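Local coordinates for translation initiation factor eIF2b-like protein (Chaetomium thermophilum, PDB 4ZEM) that probably serves as the beta subunit of eIF2B, the guanine nucleotide exchange complex for eIF2 in translation initiation, at residues P200-T203 with V204-F207; L208-A211 with A212-R215; P366-R369 with H370-G373. One frame throughout, in Å; residues are numbered along the deposited sequence.

Interaction 1: P200-T203 with V204-F207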
loop_
_atom_site.group_PDB
_atom_site.type_symbol
_atom_site.label_atom_id
_atom_site.label_comp_id
_atom_site.label_asym_id
_atom_site.label_seq_id
_atom_site.Cartn_x
_atom_site.Cartn_y
_atom_site.Cartn_z
ATOM N N PRO A 200 8.013 -4.444 14.306
ATOM C CA PRO A 200 8.035 -4.915 12.916
ATOM C C PRO A 200 6.708 -5.494 12.418
ATOM O O PRO A 200 6.083 -6.321 13.083
ATOM C CB PRO A 200 9.128 -5.999 12.931
ATOM C CG PRO A 200 9.257 -6.404 14.347
ATOM C CD PRO A 200 8.989 -5.165 15.144
ATOM N N SER A 201 6.302 -5.045 11.234
ATOM C CA SER A 201 5.140 -5.578 10.525
ATOM C C SER A 201 5.562 -6.754 9.645
ATOM O O SER A 201 6.732 -7.137 9.648
ATOM C CB SER A 201 4.505 -4.485 9.667
ATOM O OG SER A 201 5.472 -3.906 8.799
ATOM N N LYS A 202 4.624 -7.315 8.883
ATOM C CA LYS A 202 4.952 -8.406 7.964
ATOM C C LYS A 202 5.995 -8.028 6.928
ATOM O O LYS A 202 6.853 -8.839 6.583
ATOM C CB LYS A 202 3.700 -8.914 7.249
ATOM C CG LYS A 202 2.964 -10.000 7.993
ATOM C CD LYS A 202 3.844 -11.246 8.020
ATOM C CE LYS A 202 3.234 -12.373 8.828
ATOM N NZ LYS A 202 4.021 -13.628 8.666
ATOM N N THR A 203 5.915 -6.798 6.435
ATOM C CA THR A 203 6.865 -6.312 5.448
ATOM C C THR A 203 8.279 -6.293 6.022
ATOM O O THR A 203 9.224 -6.710 5.360
ATOM C CB THR A 203 6.483 -4.909 4.958
ATOM O OG1 THR A 203 5.203 -4.974 4.328
ATOM C CG2 THR A 203 7.508 -4.391 3.953
ATOM N N VAL A 204 8.412 -5.827 7.261
ATOM C CA VAL A 204 9.706 -5.792 7.926
ATOM C C VAL A 204 10.201 -7.213 8.210
ATOM O O VAL A 204 11.388 -7.517 8.041
ATOM C CB VAL A 204 9.644 -4.997 9.249
ATOM C CG1 VAL A 204 11.003 -5.002 9.936
ATOM C CG2 VAL A 204 9.189 -3.571 8.987
ATOM N N GLU A 205 9.289 -8.087 8.617
ATOM C CA GLU A 205 9.649 -9.471 8.894
ATOM C C GLU A 205 10.211 -10.144 7.641
ATOM O O GLU A 205 11.245 -10.807 7.704
ATOM C CB GLU A 205 8.443 -10.251 9.426
ATOM C CG GLU A 205 7.959 -9.796 10.807
ATOM C CD GLU A 205 6.818 -10.649 11.353
ATOM O OE1 GLU A 205 6.583 -11.753 10.815
ATOM O OE2 GLU A 205 6.148 -10.208 12.313
ATOM N N ARG A 206 9.547 -9.959 6.505
ATOM C CA ARG A 206 10.007 -10.569 5.263
ATOM C C ARG A 206 11.349 -9.975 4.839
ATOM O O ARG A 206 12.193 -10.671 4.272
ATOM C CB ARG A 206 8.963 -10.402 4.155
ATOM C CG ARG A 206 7.650 -11.134 4.433
ATOM C CD ARG A 206 6.838 -11.330 3.161
ATOM N NE ARG A 206 5.549 -11.970 3.414
ATOM C CZ ARG A 206 4.374 -11.350 3.332
ATOM N NH1 ARG A 206 3.252 -12.012 3.578
ATOM N NH2 ARG A 206 4.317 -10.068 2.997
ATOM N N PHE A 207 11.543 -8.692 5.137
ATOM C CA PHE A 207 12.792 -8.010 4.861
ATOM C C PHE A 207 13.944 -8.565 5.713
ATOM O O PHE A 207 15.024 -8.868 5.196
ATOM C CB PHE A 207 12.596 -6.518 5.117
ATOM C CG PHE A 207 13.805 -5.673 4.829
ATOM C CD1 PHE A 207 14.039 -5.193 3.551
ATOM C CD2 PHE A 207 14.681 -5.321 5.844
ATOM C CE1 PHE A 207 15.137 -4.396 3.283
ATOM C CE2 PHE A 207 15.774 -4.520 5.583
ATOM C CZ PHE A 207 16.010 -4.059 4.302
#
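Glu-205 reaches back over the first turn of helix 202-214, where its side chain runs along Ser-201 O before its carboxylate ends beside Lys-202. Its backbone N is bonded to Ser-201 O at 2.9 Å, with an N-H...O angle of 158°. With CG beside the backbone N (chi1 -67°), the side chain is carried along that same carbonyl. CB lies against both Ser-201 O and Lys-202 O, and CG rests beside Ser-201 O. CD continues past it, 3.9 Å from Ser-201 O. At the tip Glu-205 OE1 makes a long salt bridge of 3.8 Å to Lys-202 NZ. Glu-205 OE2 is merely near Pro-200 O, two acceptors that give each other no attraction. The lysine arrives by bending at chi2 (-67°), which turns its CD, CE and NZ across the glutamate end. Ser-201 holds the N-cap position, and its OG lies against Val-204 CG2 at 3.7 Å. Val-204 presents its other methyl, CG1, to Pro-200 CB, also at 3.7 Å. The next helical bonds, Arg-206 N to Lys-202 O at 2.9 Å and Phe-207 N to Thr-203 O, complete the regular i to i+4 pattern.

This is the start of the helix in the beta-alpha-beta crossover from strand 194-198 to strand 218-222, part of a Rossmann-like domain. Outside the turn, Asp-178 accepts a hydrogen bond from Thr-203 OG1 and, in the conformer given, pairs with Arg-206, and Leu-304 packs on Val-204 and Phe-207.

The contact therefore has an apolar flank and a charged one. A carboxylate in the first turn probably interacts favourably with the positive end of the helix dipole, whereas its link to Lys-202, at this length, can add only modest attraction.

Interaction 2: L208-A211 with A212-R215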
loop_
_atom_site.group_PDB
_atom_site.type_symbol
_atom_site.label_atom_id
_atom_site.label_comp_id
_atom_site.label_asym_id
_atom_site.label_seq_id
_atom_site.Cartn_x
_atom_site.Cartn_y
_atom_site.Cartn_z
ATOM N N LEU A 208 13.706 -8.715 7.014
ATOM C CA LEU A 208 14.736 -9.225 7.914
ATOM C C LEU A 208 15.093 -10.679 7.625
ATOM O O LEU A 208 16.272 -11.048 7.605
ATOM C CB LEU A 208 14.288 -9.085 9.365
ATOM C CG LEU A 208 14.136 -7.646 9.853
ATOM C CD1 LEU A 208 13.556 -7.632 11.263
ATOM C CD2 LEU A 208 15.466 -6.893 9.782
ATOM N N VAL A 209 14.072 -11.500 7.389
ATOM C CA VAL A 209 14.268 -12.914 7.086
ATOM C C VAL A 209 15.067 -13.113 5.795
ATOM O O VAL A 209 15.945 -13.978 5.730
ATOM C CB VAL A 209 12.902 -13.652 6.999
ATOM C CG1 VAL A 209 13.020 -14.981 6.265
ATOM C CG2 VAL A 209 12.328 -13.840 8.398
ATOM N N LYS A 210 14.780 -12.295 4.786
ATOM C CA LYS A 210 15.490 -12.366 3.514
ATOM C C LYS A 210 16.949 -11.970 3.732
ATOM O O LYS A 210 17.866 -12.618 3.223
ATOM C CB LYS A 210 14.832 -11.453 2.475
ATOM C CG LYS A 210 15.056 -11.858 1.013
ATOM C CD LYS A 210 16.465 -11.669 0.510
ATOM C CE LYS A 210 16.540 -12.020 -0.967
ATOM N NZ LYS A 210 16.020 -13.384 -1.241
ATOM N N ALA A 211 17.151 -10.904 4.500
ATOM C CA ALA A 211 18.489 -10.405 4.776
ATOM C C ALA A 211 19.317 -11.469 5.491
ATOM O O ALA A 211 20.502 -11.646 5.205
ATOM C CB ALA A 211 18.411 -9.132 5.615
ATOM N N ALA A 212 18.666 -12.199 6.391
ATOM C CA ALA A 212 19.314 -13.255 7.163
ATOM C C ALA A 212 19.882 -14.342 6.254
ATOM O O ALA A 212 20.877 -14.985 6.595
ATOM C CB ALA A 212 18.336 -13.855 8.156
ATOM N N SER A 213 19.224 -14.571 5.120
ATOM C CA SER A 213 19.679 -15.573 4.158
ATOM C C SER A 213 21.002 -15.157 3.524
ATOM O O SER A 213 21.713 -15.991 2.988
ATOM C CB SER A 213 18.637 -15.816 3.061
ATOM O OG SER A 213 18.579 -14.732 2.147
ATOM N N LYS A 214 21.292 -13.856 3.503
ATOM C CA LYS A 214 22.518 -13.381 2.863
ATOM C C LYS A 214 23.474 -12.607 3.751
ATOM O O LYS A 214 24.530 -12.179 3.298
ATOM C CB LYS A 214 22.151 -12.515 1.668
ATOM C CG LYS A 214 21.259 -13.229 0.688
ATOM C CD LYS A 214 21.184 -12.491 -0.616
ATOM C CE LYS A 214 20.471 -13.324 -1.655
ATOM N NZ LYS A 214 19.876 -12.462 -2.701
ATOM N N ARG A 215 23.102 -12.404 5.008
ATOM C CA ARG A 215 23.914 -11.597 5.911
ATOM C C ARG A 215 23.907 -12.164 7.319
ATOM O O ARG A 215 22.922 -12.767 7.754
ATOM C CB ARG A 215 23.409 -10.146 5.949
ATOM C CG ARG A 215 23.572 -9.381 4.657
ATOM C CD ARG A 215 24.932 -8.751 4.610
ATOM N NE ARG A 215 25.084 -7.861 3.469
ATOM C CZ ARG A 215 25.563 -8.245 2.295
ATOM N NH1 ARG A 215 25.942 -9.500 2.115
ATOM N NH2 ARG A 215 25.675 -7.369 1.306
#
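Ala-212 closes a regular helical turn on Leu-208: its N donates to Leu-208 O at 2.9 Å, with an N-H...O angle of 148°. Its CB rests 3.4 Å from Val-209 O, and Val-248 and Ala-246 also pack on this methyl.

At Ser-213 the pattern slackens, its N making only weak bonds to Val-209 O and Lys-210 O. OG lies between the backbone N and carbonyl carbon (chi1 73°), and this folds the hydroxyl back to donate to Lys-210 O; the modelled separation is very short, and its exact value is doubtful at this resolution.

Lys-214 N takes up Ala-211 O at 2.9 Å, an i to i+3 bond of the kind that tightens a helix at its end. Farther out, Lys-214 NZ comes within 3.8 Å of Lys-210 CE and 4.2 Å of Lys-210 NZ; Glu-186 forms a salt bridge with Lys-214 NZ.

Arg-215 has left the helix, although its N still donates weakly to Ala-211 O. A bend at chi2 (-87°) swings the guanidinium round, and NH1 donates to Lys-214 O at 3.3 Å while NE is bonded to Ile-189 O. A leucine here would have no guanidinium, and would probably leave Lys-214 O and Ile-189 O without these donors and the chain exit less firmly tied to the neighbouring loop.

The chemistry is that of a C-terminal helix end in a beta-alpha-beta crossover: carbonyls share or change donors, and the nearby cationic side chains probably suit the negative end of the dipole, with Glu-186 likely easing the lysine-lysine repulsion.

Interaction 3: P366-R369 with H370-G373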
loop_
_atom_site.group_PDB
_atom_site.type_symbol
_atom_site.label_atom_id
_atom_site.label_comp_id
_atom_site.label_asym_id
_atom_site.label_seq_id
_atom_site.Cartn_x
_atom_site.Cartn_y
_atom_site.Cartn_z
ATOM N N PRO A 366 15.629 1.820 -2.753
ATOM C CA PRO A 366 15.745 2.898 -1.765
ATOM C C PRO A 366 15.645 4.270 -2.428
ATOM O O PRO A 366 16.168 4.459 -3.525
ATOM C CB PRO A 366 17.129 2.657 -1.155
ATOM C CG PRO A 366 17.889 1.990 -2.255
ATOM C CD PRO A 366 16.893 1.078 -2.901
ATOM N N GLN A 367 14.944 5.199 -1.782
ATOM C CA GLN A 367 14.711 6.531 -2.347
ATOM C C GLN A 367 14.940 7.609 -1.298
ATOM O O GLN A 367 14.802 7.350 -0.098
ATOM C CB GLN A 367 13.282 6.656 -2.897
ATOM C CG GLN A 367 12.815 5.473 -3.736
ATOM C CD GLN A 367 13.318 5.515 -5.163
ATOM O OE1 GLN A 367 13.617 6.581 -5.701
ATOM N NE2 GLN A 367 13.427 4.344 -5.781
ATOM N N THR A 368 15.298 8.811 -1.748
ATOM C CA THR A 368 15.334 9.976 -0.865
ATOM C C THR A 368 14.038 10.768 -1.037
ATOM O O THR A 368 13.256 10.493 -1.949
ATOM C CB THR A 368 16.531 10.888 -1.160
ATOM O OG1 THR A 368 16.366 11.492 -2.449
ATOM C CG2 THR A 368 17.829 10.094 -1.127
ATOM N N ARG A 369 13.819 11.763 -0.182
ATOM C CA ARG A 369 12.620 12.593 -0.279
ATOM C C ARG A 369 12.521 13.292 -1.644
ATOM O O ARG A 369 11.428 13.543 -2.143
ATOM C CB ARG A 369 12.576 13.623 0.855
ATOM C CG ARG A 369 13.674 14.669 0.808
ATOM C CD ARG A 369 13.221 15.958 1.469
ATOM N NE ARG A 369 13.277 15.891 2.926
ATOM C CZ ARG A 369 12.671 16.755 3.734
ATOM N NH1 ARG A 369 12.780 16.626 5.049
ATOM N NH2 ARG A 369 11.952 17.747 3.226
ATOM N N HIS A 370 13.665 13.629 -2.228
ATOM C CA HIS A 370 13.702 14.281 -3.539
ATOM C C HIS A 370 13.214 13.369 -4.666
ATOM O O HIS A 370 12.732 13.845 -5.690
ATOM C CB HIS A 370 15.111 14.800 -3.825
ATOM C CG HIS A 370 15.795 15.352 -2.613
ATOM N ND1 HIS A 370 15.473 16.579 -2.072
ATOM C CD2 HIS A 370 16.768 14.838 -1.821
ATOM C CE1 HIS A 370 16.224 16.803 -1.008
ATOM N NE2 HIS A 370 17.018 15.760 -0.835
ATOM N N HIS A 371 13.374 12.062 -4.494
ATOM C CA HIS A 371 12.898 11.102 -5.485
ATOM C C HIS A 371 11.362 10.917 -5.490
ATOM O O HIS A 371 10.802 10.409 -6.465
ATOM C CB HIS A 371 13.582 9.751 -5.263
ATOM C CG HIS A 371 15.046 9.757 -5.574
ATOM N ND1 HIS A 371 16.011 9.565 -4.607
ATOM C CD2 HIS A 371 15.711 9.930 -6.741
ATOM C CE1 HIS A 371 17.208 9.628 -5.165
ATOM N NE2 HIS A 371 17.056 9.846 -6.459
ATOM N N LEU A 372 10.694 11.303 -4.400
ATOM C CA LEU A 372 9.260 11.025 -4.225
ATOM C C LEU A 372 8.351 11.699 -5.263
ATOM O O LEU A 372 7.356 11.117 -5.701
ATOM C CB LEU A 372 8.808 11.429 -2.817
ATOM C CG LEU A 372 9.481 10.707 -1.640
ATOM C CD1 LEU A 372 8.954 11.224 -0.302
ATOM C CD2 LEU A 372 9.333 9.191 -1.736
ATOM N N GLY A 373 8.675 12.931 -5.634
ATOM C CA GLY A 373 7.869 13.656 -6.596
ATOM C C GLY A 373 7.749 12.904 -7.909
ATOM O O GLY A 373 6.657 12.800 -8.480
#
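Thr-368 and His-371 bracket a turn in which the extended chain at Gln-367 gives way to helical angles from Arg-369 onward. His-371 N donates to Thr-368 O at 3.0 Å, and Leu-372 N to Arg-369 O at 3.3 Å; both donors stand well above the carbonyl planes, the geometry of i to i+3 turns.

Thr-368 N returns a bond to the same histidine, reaching ND1 of His-371 at 3.0 Å. It is nearly straight (168°) and lies only 6° out of the ring plane. Because ND1 accepts here, a neutral His-371 would probably carry its proton on NE2. Gln-367 OE1 comes up to His-371 CB at 3.2 Å, its amide plane almost perpendicular to the imidazole.

The turn joins edge strand 365-367, which runs antiparallel to strand 359-362 in the mixed Rossmann-like sheet, to helix 372-379. Gln-367 keeps backbone bonds with Tyr-360, against which Leu-372 also packs.

Arg-369 CG, flanked by the N and C of its own backbone, is thereby brought over the His-370 ring as a CH-pi contact, 3.8 Å from the centroid and 8° off the normal. Thr-368 OG1 meets that ring at its edge, 3.4 Å from His-370 CD2. The arginine's guanidinium continues outward to a salt bridge with Asp-355.

How the interactions relate
Interactions 1 and 2 are successive portions of one helix, 202-214, with centres 12 Å apart: the first holds its N-terminal turn, the second its C-terminal end. Together they span the crossover between strands 194-198 and 218-222, which lie side by side in the seven-stranded mixed sheet. Interaction 3 comes much later in the chain, where outermost strand 365-367 of that sheet passes into helix 372-379. Its centre lies about 21 Å from that of interaction 1 and about 25 Å from that of interaction 2, and it touches neither. The three contacts thus mark an early crossover and the last strand of one Rossmann-like domain, related through the shared sheet.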